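Local coordinates for protein aminotransferase class I and II (Anaerococcus prevotii, PDB 4EMY) that binds pyridoxal 5'-phosphate and, as a member of an aminotransferase family, probably transfers amino groups between amino acids and 2-oxo acids as a homodimer, at residues T91-Y96 against K239-F244; I105-G110 against G271-I276; I129-Y134 against A181-S186; V223-L228 against V253-S258. One frame throughout, in Å; residues are numbered along the deposited sequence.

Interaction 1 (T91-Y96 against K239-F244)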
loop_
_atom_site.group_PDB
_atom_site.type_symbol
_atom_site.label_atom_id
_atom_site.label_comp_id
_atom_site.label_asym_id
_atom_site.label_seq_id
_atom_site.Cartn_x
_atom_site.Cartn_y
_atom_site.Cartn_z
ATOM N N THR A 91 -2.661 8.543 20.878
ATOM C CA THR A 91 -3.417 9.609 20.227
ATOM C C THR A 91 -4.846 9.189 19.911
ATOM O O THR A 91 -5.779 9.983 20.069
ATOM C CB THR A 91 -2.708 10.065 18.940
ATOM O OG1 THR A 91 -1.435 10.613 19.287
ATOM C CG2 THR A 91 -3.522 11.118 18.183
ATOM N N LEU A 92 -5.010 7.945 19.468
ATOM C CA LEU A 92 -6.310 7.455 19.025
ATOM C C LEU A 92 -7.293 7.262 20.179
ATOM O O LEU A 92 -8.487 7.525 20.035
ATOM C CB LEU A 92 -6.147 6.153 18.233
ATOM C CG LEU A 92 -7.229 5.082 18.348
ATOM C CD1 LEU A 92 -8.416 5.386 17.455
ATOM C CD2 LEU A 92 -6.632 3.735 18.002
ATOM N N PHE A 93 -6.786 6.800 21.315
ATOM C CA PHE A 93 -7.638 6.502 22.450
ATOM C C PHE A 93 -7.749 7.655 23.438
ATOM O O PHE A 93 -8.723 7.742 24.180
ATOM C CB PHE A 93 -7.148 5.246 23.162
ATOM C CG PHE A 93 -7.353 3.985 22.376
ATOM C CD1 PHE A 93 -8.631 3.586 21.995
ATOM C CD2 PHE A 93 -6.273 3.183 22.032
ATOM C CE1 PHE A 93 -8.823 2.416 21.275
ATOM C CE2 PHE A 93 -6.460 2.012 21.312
ATOM C CZ PHE A 93 -7.736 1.631 20.930
ATOM N N GLY A 94 -6.750 8.535 23.447
ATOM C CA GLY A 94 -6.698 9.629 24.410
ATOM C C GLY A 94 -6.786 9.094 25.831
ATOM O O GLY A 94 -6.152 8.086 26.155
ATOM N N PRO A 95 -7.584 9.753 26.690
ATOM C CA PRO A 95 -7.777 9.249 28.053
ATOM C C PRO A 95 -8.638 7.978 28.162
ATOM O O PRO A 95 -8.949 7.548 29.271
ATOM C CB PRO A 95 -8.451 10.427 28.769
ATOM C CG PRO A 95 -9.093 11.214 27.686
ATOM C CD PRO A 95 -8.197 11.079 26.496
ATOM N N TYR A 96 -8.996 7.371 27.035
ATOM C CA TYR A 96 -9.960 6.269 27.047
ATOM C C TYR A 96 -9.436 4.941 26.463
ATOM O O TYR A 96 -10.134 4.254 25.720
ATOM C CB TYR A 96 -11.265 6.705 26.364
ATOM C CG TYR A 96 -11.941 7.894 27.018
ATOM C CD1 TYR A 96 -12.682 7.747 28.190
ATOM C CD2 TYR A 96 -11.844 9.169 26.461
ATOM C CE1 TYR A 96 -13.300 8.833 28.790
ATOM C CE2 TYR A 96 -12.464 10.263 27.052
ATOM C CZ TYR A 96 -13.190 10.089 28.214
ATOM O OH TYR A 96 -13.803 11.169 28.801
ATOM N N LYS A 239 -14.817 8.524 24.260
ATOM C CA LYS A 239 -15.297 7.837 25.463
ATOM C C LYS A 239 -15.732 6.390 25.209
ATOM O O LYS A 239 -15.536 5.524 26.064
ATOM C CB LYS A 239 -16.432 8.627 26.122
ATOM C CG LYS A 239 -16.883 8.070 27.466
ATOM C CD LYS A 239 -18.000 8.898 28.091
ATOM C CE LYS A 239 -17.456 10.071 28.892
ATOM N NZ LYS A 239 -18.535 11.035 29.241
ATOM N N PHE A 240 -16.300 6.132 24.031
ATOM C CA PHE A 240 -16.855 4.818 23.718
ATOM C C PHE A 240 -15.806 3.713 23.623
ATOM O O PHE A 240 -16.146 2.537 23.705
ATOM C CB PHE A 240 -17.729 4.864 22.454
ATOM C CG PHE A 240 -16.970 4.693 21.169
ATOM C CD1 PHE A 240 -16.858 3.439 20.574
ATOM C CD2 PHE A 240 -16.382 5.782 20.542
ATOM C CE1 PHE A 240 -16.163 3.274 19.383
ATOM C CE2 PHE A 240 -15.686 5.625 19.351
ATOM C CZ PHE A 240 -15.578 4.370 18.771
ATOM N N PHE A 241 -14.540 4.088 23.460
ATOM C CA PHE A 241 -13.457 3.105 23.341
ATOM C C PHE A 241 -13.306 2.217 24.572
ATOM O O PHE A 241 -12.849 1.084 24.458
ATOM C CB PHE A 241 -12.121 3.781 23.008
ATOM C CG PHE A 241 -12.010 4.239 21.576
ATOM C CD1 PHE A 241 -12.146 3.336 20.525
ATOM C CD2 PHE A 241 -11.751 5.573 21.277
ATOM C CE1 PHE A 241 -12.040 3.757 19.210
ATOM C CE2 PHE A 241 -11.643 6.000 19.961
ATOM C CZ PHE A 241 -11.788 5.091 18.928
ATOM N N GLU A 242 -13.698 2.733 25.736
ATOM C CA GLU A 242 -13.628 1.998 27.005
ATOM C C GLU A 242 -14.539 0.769 27.033
ATOM O O GLU A 242 -14.286 -0.178 27.778
ATOM C CB GLU A 242 -13.921 2.919 28.200
ATOM C CG GLU A 242 -12.866 3.995 28.424
ATOM C CD GLU A 242 -12.848 4.558 29.843
ATOM O OE1 GLU A 242 -13.891 5.057 30.326
ATOM O OE2 GLU A 242 -11.771 4.523 30.475
ATOM N N LYS A 243 -15.581 0.783 26.206
ATOM C CA LYS A 243 -16.509 -0.341 26.078
ATOM C C LYS A 243 -15.859 -1.598 25.489
ATOM O O LYS A 243 -16.465 -2.671 25.473
ATOM C CB LYS A 243 -17.713 0.075 25.234
ATOM C CG LYS A 243 -18.786 0.807 26.019
ATOM C CD LYS A 243 -19.155 2.136 25.381
ATOM C CE LYS A 243 -20.374 2.757 26.045
ATOM N NZ LYS A 243 -20.177 3.054 27.488
ATOM N N PHE A 244 -14.625 -1.460 25.015
ATOM C CA PHE A 244 -13.912 -2.571 24.399
ATOM C C PHE A 244 -13.000 -3.308 25.378
ATOM O O PHE A 244 -12.317 -4.259 24.994
ATOM C CB PHE A 244 -13.126 -2.104 23.165
ATOM C CG PHE A 244 -13.987 -1.506 22.074
ATOM C CD1 PHE A 244 -15.284 -1.961 21.850
ATOM C CD2 PHE A 244 -13.486 -0.501 21.253
ATOM C CE1 PHE A 244 -16.065 -1.410 20.851
ATOM C CE2 PHE A 244 -14.261 0.051 20.245
ATOM C CZ PHE A 244 -15.553 -0.405 20.044
#
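Phe93 and Phe241 form a T-shaped pair: the edge of Phe93, at CD1 and CE1, points into one face of the Phe241 ring, with centroids 4.9 Å apart and planes at 89°. The incoming edge lands toward the rim of that face rather than over its middle, and Phe93 CD1 comes to 3.5 Å from Phe241 CG. The opposite face of Phe241 is taken by the ring of Phe240.

A CH-pi contact joins Tyr96 and Lys239. Tyr96 CG stands anti to its carbonyl carbon (chi1 -60°), which brings the ring across the start of the 3-10 segment 239-244, with Lys239 CA over its centre, 3.7 Å from the centroid and 10° off the normal. Lys239 passes Tyr96 CE1 with its CG and brings CE near Tyr96 OH, while Glu242 lies at the ring's edge. Tyr96 OH itself is hydrogen-bonded to Asp235.

The rest is apolar packing: Leu92 CD1 meets Phe241 CZ at 3.7 Å. No hydrogen bond crosses between the segments. A type II' turn from Phe93 to Tyr96, closed by Tyr96 N to Phe93 O at 2.9 Å, takes the chain from the end of helix 82-93 to Tyr96. Leu92 and Phe93 also pack on Val274 of strand 271-277, and Phe244 reaches strand 218-224, so the contact joins the helix end and the 239-244 loop over the central sheet.

Interaction 2 (I105-G110 against G271-I276); sequences IATPGG and GAAVGI. With PLP (pyridoxal-5'-phosphate), chain E.
The phosphate end of the pyridoxal 5'-phosphate site begins where strand 101-107 runs out, and Thr107 and Gly271 pair there as an antiparallel hydrogen-bonded couple. Thr107 N gives to Gly271 O at 3.0 Å, and Gly271 N returns the bond to Thr107 O at 2.8 Å. One residue pair further back in the ladder is Ala106 with Ala272, non-hydrogen-bonded; then Ile105 and Ala273 form a second pair of hydrogen bonds, Ala273 N reaching Ile105 O at 3.0 Å. In the mixed seven-stranded sheet of this large domain, 101-107 is an outermost strand and 271-277 its neighbour. Thr107 OG1, at chi1 50° between the backbone N and the carbonyl carbon, is turned toward the residues that follow the strand, where it donates to Gly109 O at 2.9 Å. Gly110, at the start of helix 109-121, then points its N-H at phosphate oxygen O2P of the cofactor, 2.8 Å away and nearly straight at 165°. Thr111, Ser258, Ser260, Arg269 and Tyr75 of the second subunit also hydrogen-bond to the cofactor.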
loop_
_atom_site.group_PDB
_atom_site.type_symbol
_atom_site.label_atom_id
_atom_site.label_comp_id
_atom_site.label_asym_id
_atom_site.label_seq_id
_atom_site.Cartn_x
_atom_site.Cartn_y
_atom_site.Cartn_z
ATOM N N ILE A 105 -0.357 -1.654 13.817
ATOM C CA ILE A 105 0.471 -1.963 12.646
ATOM C C ILE A 105 0.209 -0.949 11.536
ATOM O O ILE A 105 -0.925 -0.825 11.053
ATOM C CB ILE A 105 0.218 -3.391 12.104
ATOM C CG1 ILE A 105 0.901 -4.434 12.985
ATOM C CG2 ILE A 105 0.763 -3.548 10.690
ATOM C CD1 ILE A 105 0.026 -5.001 14.073
ATOM N N ALA A 106 1.262 -0.235 11.138
ATOM C CA ALA A 106 1.183 0.755 10.062
ATOM C C ALA A 106 0.570 0.172 8.794
ATOM O O ALA A 106 0.909 -0.937 8.384
ATOM C CB ALA A 106 2.558 1.332 9.768
ATOM N N THR A 107 -0.340 0.930 8.192
ATOM C CA THR A 107 -1.032 0.531 6.967
ATOM C C THR A 107 -1.082 1.693 5.964
ATOM O O THR A 107 -0.969 2.863 6.357
ATOM C CB THR A 107 -2.474 0.093 7.269
ATOM O OG1 THR A 107 -3.114 1.091 8.073
ATOM C CG2 THR A 107 -2.513 -1.288 7.979
ATOM N N PRO A 108 -1.250 1.387 4.659
ATOM C CA PRO A 108 -1.392 2.514 3.732
ATOM C C PRO A 108 -2.770 3.155 3.923
ATOM O O PRO A 108 -3.778 2.676 3.379
ATOM C CB PRO A 108 -1.223 1.866 2.353
ATOM C CG PRO A 108 -1.608 0.433 2.545
ATOM C CD PRO A 108 -1.347 0.079 3.981
ATOM N N GLY A 109 -2.800 4.210 4.739
ATOM C CA GLY A 109 -4.049 4.854 5.157
ATOM C C GLY A 109 -4.972 3.917 5.924
ATOM O O GLY A 109 -4.578 2.812 6.304
ATOM N N GLY A 110 -6.206 4.356 6.148
ATOM C CA GLY A 110 -7.193 3.535 6.822
ATOM C C GLY A 110 -7.597 2.356 5.957
ATOM O O GLY A 110 -7.867 1.268 6.467
ATOM N N GLY A 271 -1.982 5.107 7.782
ATOM C CA GLY A 271 -2.917 4.761 8.839
ATOM C C GLY A 271 -2.333 3.676 9.717
ATOM O O GLY A 271 -1.122 3.433 9.702
ATOM N N ALA A 272 -3.206 3.029 10.483
ATOM C CA ALA A 272 -2.849 1.875 11.304
ATOM C C ALA A 272 -4.071 1.015 11.599
ATOM O O ALA A 272 -5.197 1.511 11.665
ATOM C CB ALA A 272 -2.196 2.325 12.603
ATOM N N ALA A 273 -3.825 -0.281 11.767
ATOM C CA ALA A 273 -4.811 -1.224 12.298
ATOM C C ALA A 273 -4.472 -1.535 13.751
ATOM O O ALA A 273 -3.439 -2.141 14.040
ATOM C CB ALA A 273 -4.820 -2.497 11.481
ATOM N N VAL A 274 -5.346 -1.108 14.657
ATOM C CA VAL A 274 -5.158 -1.304 16.088
ATOM C C VAL A 274 -6.104 -2.393 16.603
ATOM O O VAL A 274 -7.323 -2.276 16.488
ATOM C CB VAL A 274 -5.395 0.008 16.862
ATOM C CG1 VAL A 274 -5.079 -0.177 18.333
ATOM C CG2 VAL A 274 -4.540 1.131 16.291
ATOM N N GLY A 275 -5.524 -3.454 17.155
ATOM C CA GLY A 275 -6.286 -4.569 17.705
ATOM C C GLY A 275 -6.408 -4.520 19.219
ATOM O O GLY A 275 -5.501 -4.045 19.908
ATOM N N ILE A 276 -7.540 -5.006 19.729
ATOM C CA ILE A 276 -7.800 -5.074 21.164
ATOM C C ILE A 276 -8.220 -6.493 21.531
ATOM O O ILE A 276 -9.172 -7.022 20.964
ATOM C CB ILE A 276 -8.956 -4.132 21.598
ATOM C CG1 ILE A 276 -9.061 -2.873 20.715
ATOM C CG2 ILE A 276 -8.869 -3.801 23.086
ATOM C CD1 ILE A 276 -8.042 -1.793 21.008
HETATM N N1 PLP E . -12.899 5.119 5.749
HETATM C C2 PLP E . -13.956 5.948 5.412
HETATM C C2A PLP E . -15.305 5.738 6.033
HETATM C C3 PLP E . -13.775 6.991 4.508
HETATM O O3 PLP E . -14.819 7.802 4.179
HETATM C C4 PLP E . -12.549 7.211 3.915
HETATM C C4A PLP E . -12.578 7.763 2.516
HETATM O O4A PLP E . -12.411 8.968 2.305
HETATM C C5 PLP E . -11.486 6.379 4.264
HETATM C C6 PLP E . -11.664 5.331 5.175
HETATM C C5A PLP E . -10.135 6.609 3.603
HETATM O O4P PLP E . -9.046 6.358 4.462
HETATM P P PLP E . -7.584 6.493 3.829
HETATM O O1P PLP E . -7.281 5.170 3.179
HETATM O O2P PLP E . -6.622 6.849 4.940
HETATM O O3P PLP E . -7.554 7.568 2.770
#

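Interaction 3 (I129-Y134 against A181-S186). With PLP (pyridoxal-5'-phosphate), chain E.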
loop_
_atom_site.group_PDB
_atom_site.type_symbol
_atom_site.label_atom_id
_atom_site.label_comp_id
_atom_site.label_asym_id
_atom_site.label_seq_id
_atom_site.Cartn_x
_atom_site.Cartn_y
_atom_site.Cartn_z
ATOM N N ILE A 129 -20.918 -7.960 8.055
ATOM C CA ILE A 129 -22.206 -7.323 8.278
ATOM C C ILE A 129 -21.996 -5.831 8.524
ATOM O O ILE A 129 -21.442 -5.423 9.553
ATOM C CB ILE A 129 -22.977 -8.007 9.419
ATOM C CG1 ILE A 129 -23.116 -9.502 9.117
ATOM C CG2 ILE A 129 -24.343 -7.367 9.599
ATOM C CD1 ILE A 129 -22.844 -10.390 10.306
ATOM N N CYS A 130 -22.435 -5.037 7.549
ATOM C CA CYS A 130 -22.170 -3.605 7.498
ATOM C C CYS A 130 -23.450 -2.808 7.329
ATOM O O CYS A 130 -24.421 -3.291 6.735
ATOM C CB CYS A 130 -21.216 -3.280 6.345
ATOM S SG CYS A 130 -20.881 -1.510 6.150
ATOM N N HIS A 131 -23.433 -1.578 7.841
ATOM C CA HIS A 131 -24.608 -0.711 7.808
ATOM C C HIS A 131 -25.020 -0.322 6.415
ATOM O O HIS A 131 -24.183 -0.152 5.526
ATOM C CB HIS A 131 -24.417 0.514 8.697
ATOM C CG HIS A 131 -22.991 0.991 8.771
ATOM N ND1 HIS A 131 -22.393 1.644 7.757
ATOM C CD2 HIS A 131 -22.042 0.882 9.784
ATOM C CE1 HIS A 131 -21.128 1.938 8.102
ATOM N NE2 HIS A 131 -20.916 1.469 9.344
ATOM N N ASP A 132 -26.337 -0.201 6.252
ATOM C CA ASP A 132 -27.057 0.132 5.010
ATOM C C ASP A 132 -26.456 1.244 4.152
ATOM O O ASP A 132 -26.478 1.168 2.923
ATOM C CB ASP A 132 -28.476 0.558 5.388
ATOM C CG ASP A 132 -29.522 -0.182 4.623
ATOM O OD1 ASP A 132 -29.148 -1.083 3.845
ATOM O OD2 ASP A 132 -30.718 0.129 4.806
ATOM N N TYR A 133 -25.985 2.296 4.817
ATOM C CA TYR A 133 -25.308 3.406 4.176
ATOM C C TYR A 133 -23.830 3.182 4.460
ATOM O O TYR A 133 -23.415 3.181 5.623
ATOM C CB TYR A 133 -25.752 4.739 4.789
ATOM C CG TYR A 133 -27.238 5.059 4.737
ATOM C CD1 TYR A 133 -28.178 4.288 5.437
ATOM C CD2 TYR A 133 -27.704 6.168 4.029
ATOM C CE1 TYR A 133 -29.532 4.594 5.397
ATOM C CE2 TYR A 133 -29.055 6.488 3.994
ATOM C CZ TYR A 133 -29.966 5.700 4.678
ATOM O OH TYR A 133 -31.308 6.018 4.636
ATOM N N TYR A 134 -23.040 2.975 3.411
ATOM C CA TYR A 134 -21.635 2.624 3.578
ATOM C C TYR A 134 -20.742 3.203 2.503
ATOM O O TYR A 134 -21.183 3.492 1.392
ATOM C CB TYR A 134 -21.462 1.102 3.599
ATOM C CG TYR A 134 -21.904 0.417 2.331
ATOM C CD1 TYR A 134 -20.998 0.145 1.310
ATOM C CD2 TYR A 134 -23.228 0.046 2.150
ATOM C CE1 TYR A 134 -21.401 -0.478 0.143
ATOM C CE2 TYR A 134 -23.640 -0.581 0.987
ATOM C CZ TYR A 134 -22.725 -0.841 -0.012
ATOM O OH TYR A 134 -23.140 -1.468 -1.165
ATOM N N ALA A 181 -18.092 -11.037 10.961
ATOM C CA ALA A 181 -17.498 -9.735 11.242
ATOM C C ALA A 181 -18.515 -8.606 11.147
ATOM O O ALA A 181 -19.335 -8.571 10.232
ATOM C CB ALA A 181 -16.322 -9.468 10.315
ATOM N N SER A 182 -18.463 -7.691 12.104
ATOM C CA SER A 182 -19.301 -6.511 12.053
ATOM C C SER A 182 -18.448 -5.316 11.717
ATOM O O SER A 182 -17.388 -5.118 12.313
ATOM C CB SER A 182 -20.000 -6.266 13.388
ATOM O OG SER A 182 -20.510 -4.942 13.433
ATOM N N LEU A 183 -18.906 -4.523 10.757
ATOM C CA LEU A 183 -18.234 -3.272 10.447
ATOM C C LEU A 183 -19.130 -2.106 10.813
ATOM O O LEU A 183 -20.291 -2.060 10.403
ATOM C CB LEU A 183 -17.813 -3.205 8.978
ATOM C CG LEU A 183 -16.905 -2.007 8.670
ATOM C CD1 LEU A 183 -15.681 -2.408 7.862
ATOM C CD2 LEU A 183 -17.692 -0.907 7.974
ATOM N N ILE A 184 -18.585 -1.190 11.612
ATOM C CA ILE A 184 -19.264 0.045 11.983
ATOM C C ILE A 184 -18.335 1.229 11.720
ATOM O O ILE A 184 -17.259 1.336 12.310
ATOM C CB ILE A 184 -19.698 0.068 13.471
ATOM C CG1 ILE A 184 -20.204 -1.303 13.957
ATOM C CG2 ILE A 184 -20.700 1.187 13.724
ATOM C CD1 ILE A 184 -21.566 -1.722 13.440
ATOM N N ASN A 185 -18.755 2.104 10.815
ATOM C CA ASN A 185 -18.057 3.353 10.552
ATOM C C ASN A 185 -18.659 4.474 11.394
ATOM O O ASN A 185 -19.643 5.103 11.011
ATOM C CB ASN A 185 -18.090 3.688 9.058
ATOM C CG ASN A 185 -17.422 5.011 8.739
ATOM O OD1 ASN A 185 -17.883 5.752 7.872
ATOM N ND2 ASN A 185 -16.338 5.319 9.440
ATOM N N SER A 186 -18.053 4.691 12.558
ATOM C CA SER A 186 -18.520 5.637 13.567
ATOM C C SER A 186 -17.321 5.978 14.433
ATOM O O SER A 186 -16.468 5.121 14.660
ATOM C CB SER A 186 -19.615 5.000 14.433
ATOM O OG SER A 186 -20.117 5.914 15.399
HETATM N N1 PLP E . -12.899 5.119 5.749
HETATM C C2 PLP E . -13.956 5.948 5.412
HETATM C C2A PLP E . -15.305 5.738 6.033
HETATM C C3 PLP E . -13.775 6.991 4.508
HETATM O O3 PLP E . -14.819 7.802 4.179
HETATM C C4 PLP E . -12.549 7.211 3.915
HETATM C C4A PLP E . -12.578 7.763 2.516
HETATM O O4A PLP E . -12.411 8.968 2.305
HETATM C C5 PLP E . -11.486 6.379 4.264
HETATM C C6 PLP E . -11.664 5.331 5.175
HETATM C C5A PLP E . -10.135 6.609 3.603
HETATM O O4P PLP E . -9.046 6.358 4.462
HETATM P P PLP E . -7.584 6.493 3.829
HETATM O O1P PLP E . -7.281 5.170 3.179
HETATM O O2P PLP E . -6.622 6.849 4.940
HETATM O O3P PLP E . -7.554 7.568 2.770
#
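His131 presents the edge of its imidazole to the backbone of Asn185: Asn185 N donates to His131 NE2 at 2.7 Å, almost straight at 176° and in the ring plane. On the far side of the ring ND1 donates to Tyr133 O at 2.8 Å, so two bonds fix its rotation, and Cys130 SG lies on one face, toward the rim. The Asn185 amide is turned 34° from the imidazole plane. With CG anti to its backbone N (chi1 178°), the amide extends to the cofactor, where OD1 comes to 3.2 Å from PLP C2A, the methyl carbon; OD1 is bonded to Asn190 N and ND2 to Asp224 O. Behind the histidine, Cys130 SG touches Leu183 CD2 at 3.7 Å. Further back the strands bond in parallel, Ile129 N to Ala181 O at 2.8 Å and Leu183 N to Ile129 O at 2.9 Å. Strands 127-131 and 179-184 are neighbours in the central sheet, and Asn185, just past 179-184, meets the cofactor's ring at the sheet's C-terminal edge, as in fold-type I aminotransferases.

Interaction 4 (V223-L228 against V253-S258); sequences VDVAYL and VVVAFS. With PLP (pyridoxal-5'-phosphate), chain E.
Val225 reaches across to Val255 from a backbone whose N is bonded to Ala256 O at 3.2 Å. From its CB, CG2 takes the position between the backbone N and the carbonyl carbon, which brings it against the neighbouring strand, 3.4 Å from Ala256 O and 3.5 Å from Val255 CG1; the two valines cross at about a right angle. The other branch, CG1, heads toward Ser186 O, in the loop after strand 179-184. Ala256 N donates to Val223 O at 2.8 Å, part of the parallel ladder between strands 218-224 and 251-258; the C-terminal ends of these strands carry the cofactor in this fold-type I enzyme. There Asp224 OD2 is the carboxylate oxygen nearest PLP N1, as the aspartate of this fold usually is, and is hydrogen-bonded to Tyr138 OH. Tyr227 OH and PLP O3 share a hydrogen bond of 2.6 Å, with O3 at the edge of the Tyr227 ring, near its plane, and Ser258 OG donates to PLP O2P at 2.6 Å. Water 1 bridges Ala226 O and Ser258 O.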
loop_
_atom_site.group_PDB
_atom_site.type_symbol
_atom_site.label_atom_id
_atom_site.label_comp_id
_atom_site.label_asym_id
_atom_site.label_seq_id
_atom_site.Cartn_x
_atom_site.Cartn_y
_atom_site.Cartn_z
ATOM N N VAL A 223 -13.974 -1.184 13.476
ATOM C CA VAL A 223 -14.476 0.175 13.647
ATOM C C VAL A 223 -13.649 1.136 12.813
ATOM O O VAL A 223 -12.442 1.265 13.022
ATOM C CB VAL A 223 -14.474 0.628 15.121
ATOM C CG1 VAL A 223 -15.413 1.808 15.307
ATOM C CG2 VAL A 223 -14.906 -0.504 16.034
ATOM N N ASP A 224 -14.303 1.801 11.862
ATOM C CA ASP A 224 -13.632 2.773 10.995
ATOM C C ASP A 224 -13.710 4.154 11.627
ATOM O O ASP A 224 -14.747 4.821 11.572
ATOM C CB ASP A 224 -14.260 2.774 9.594
ATOM C CG ASP A 224 -13.418 3.525 8.548
ATOM O OD1 ASP A 224 -12.495 4.290 8.903
ATOM O OD2 ASP A 224 -13.693 3.350 7.343
ATOM N N VAL A 225 -12.606 4.578 12.228
ATOM C CA VAL A 225 -12.591 5.838 12.955
ATOM C C VAL A 225 -11.755 6.902 12.244
ATOM O O VAL A 225 -11.028 7.669 12.880
ATOM C CB VAL A 225 -12.154 5.640 14.421
ATOM C CG1 VAL A 225 -13.120 4.707 15.131
ATOM C CG2 VAL A 225 -10.738 5.090 14.506
ATOM N N ALA A 226 -11.869 6.950 10.919
ATOM C CA ALA A 226 -11.157 7.944 10.122
ATOM C C ALA A 226 -11.547 9.390 10.472
ATOM O O ALA A 226 -10.691 10.267 10.547
ATOM C CB ALA A 226 -11.373 7.675 8.642
ATOM N N TYR A 227 -12.838 9.630 10.692
ATOM C CA TYR A 227 -13.339 10.975 10.970
ATOM C C TYR A 227 -13.501 11.227 12.466
ATOM O O TYR A 227 -14.291 12.078 12.879
ATOM C CB TYR A 227 -14.664 11.224 10.242
ATOM C CG TYR A 227 -14.604 10.990 8.750
ATOM C CD1 TYR A 227 -14.116 11.977 7.880
ATOM C CD2 TYR A 227 -15.041 9.791 8.204
ATOM C CE1 TYR A 227 -14.061 11.758 6.510
ATOM C CE2 TYR A 227 -14.995 9.566 6.841
ATOM C CZ TYR A 227 -14.505 10.543 5.999
ATOM O OH TYR A 227 -14.463 10.297 4.649
ATOM N N LEU A 228 -12.736 10.495 13.270
ATOM C CA LEU A 228 -12.780 10.612 14.726
ATOM C C LEU A 228 -12.624 12.051 15.217
ATOM O O LEU A 228 -13.431 12.536 16.002
ATOM C CB LEU A 228 -11.696 9.731 15.351
ATOM C CG LEU A 228 -11.641 9.637 16.872
ATOM C CD1 LEU A 228 -12.673 8.646 17.388
ATOM C CD2 LEU A 228 -10.239 9.226 17.285
ATOM N N VAL A 253 -11.408 -7.055 18.274
ATOM C CA VAL A 253 -11.730 -5.712 17.802
ATOM C C VAL A 253 -10.545 -5.167 17.017
ATOM O O VAL A 253 -9.427 -5.157 17.522
ATOM C CB VAL A 253 -12.088 -4.751 18.967
ATOM C CG1 VAL A 253 -12.217 -3.319 18.479
ATOM C CG2 VAL A 253 -13.388 -5.168 19.632
ATOM N N VAL A 254 -10.791 -4.744 15.776
ATOM C CA VAL A 254 -9.791 -4.014 14.994
ATOM C C VAL A 254 -10.301 -2.605 14.717
ATOM O O VAL A 254 -11.353 -2.421 14.098
ATOM C CB VAL A 254 -9.440 -4.705 13.658
ATOM C CG1 VAL A 254 -8.284 -3.980 12.977
ATOM C CG2 VAL A 254 -9.081 -6.166 13.876
ATOM N N VAL A 255 -9.554 -1.615 15.192
ATOM C CA VAL A 255 -9.906 -0.220 14.978
ATOM C C VAL A 255 -9.056 0.306 13.826
ATOM O O VAL A 255 -7.832 0.192 13.853
ATOM C CB VAL A 255 -9.734 0.607 16.276
ATOM C CG1 VAL A 255 -9.759 2.100 16.000
ATOM C CG2 VAL A 255 -10.827 0.253 17.273
ATOM N N ALA A 256 -9.710 0.851 12.799
ATOM C CA ALA A 256 -8.999 1.375 11.630
ATOM C C ALA A 256 -8.682 2.866 11.779
ATOM O O ALA A 256 -9.561 3.721 11.636
ATOM C CB ALA A 256 -9.776 1.098 10.348
ATOM N N PHE A 257 -7.416 3.157 12.063
ATOM C CA PHE A 257 -6.943 4.521 12.279
ATOM C C PHE A 257 -6.377 5.147 11.004
ATOM O O PHE A 257 -5.774 4.459 10.189
ATOM C CB PHE A 257 -5.889 4.511 13.386
ATOM C CG PHE A 257 -5.066 5.758 13.453
ATOM C CD1 PHE A 257 -5.527 6.874 14.139
ATOM C CD2 PHE A 257 -3.823 5.820 12.830
ATOM C CE1 PHE A 257 -4.763 8.029 14.198
ATOM C CE2 PHE A 257 -3.057 6.974 12.883
ATOM C CZ PHE A 257 -3.527 8.079 13.570
ATOM N N SER A 258 -6.566 6.451 10.833
ATOM C CA SER A 258 -6.028 7.155 9.662
ATOM C C SER A 258 -5.507 8.568 9.955
ATOM O O SER A 258 -6.098 9.320 10.737
ATOM C CB SER A 258 -7.076 7.226 8.552
ATOM O OG SER A 258 -6.534 7.806 7.379
HETATM N N1 PLP E . -12.899 5.119 5.749
HETATM C C2 PLP E . -13.956 5.948 5.412
HETATM C C2A PLP E . -15.305 5.738 6.033
HETATM C C3 PLP E . -13.775 6.991 4.508
HETATM O O3 PLP E . -14.819 7.802 4.179
HETATM C C4 PLP E . -12.549 7.211 3.915
HETATM C C4A PLP E . -12.578 7.763 2.516
HETATM O O4A PLP E . -12.411 8.968 2.305
HETATM C C5 PLP E . -11.486 6.379 4.264
HETATM C C6 PLP E . -11.664 5.331 5.175
HETATM C C5A PLP E . -10.135 6.609 3.603
HETATM O O4P PLP E . -9.046 6.358 4.462
HETATM P P PLP E . -7.584 6.493 3.829
HETATM O O1P PLP E . -7.281 5.170 3.179
HETATM O O2P PLP E . -6.622 6.849 4.940
HETATM O O3P PLP E . -7.554 7.568 2.770
HETATM O O HOH W 1 -7.938 10.873 9.812
#

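From the N terminus, the end of helix 82-93 and the turn after it supply the first half of interaction 1, and strand 101-107 with the start of helix 109-121 follows as the first half of interaction 2. Interaction 3, inside the spans of both, closes a loop of 46 residues that includes helices 137-145 and 163-176 and strand 148-152. Interaction 4 opens at 223-228; 239-244 completes interaction 1, which therefore crosses interactions 4 and 2. Interaction 4 closes at 253-258, and interaction 2, which encloses it, closes at 271-276. Interactions 2, 3 and 4 tie neighbouring strands of one sheet, all three reaching the cofactor at its edge, while interaction 1 packs on that sheet through Leu92 and Phe93.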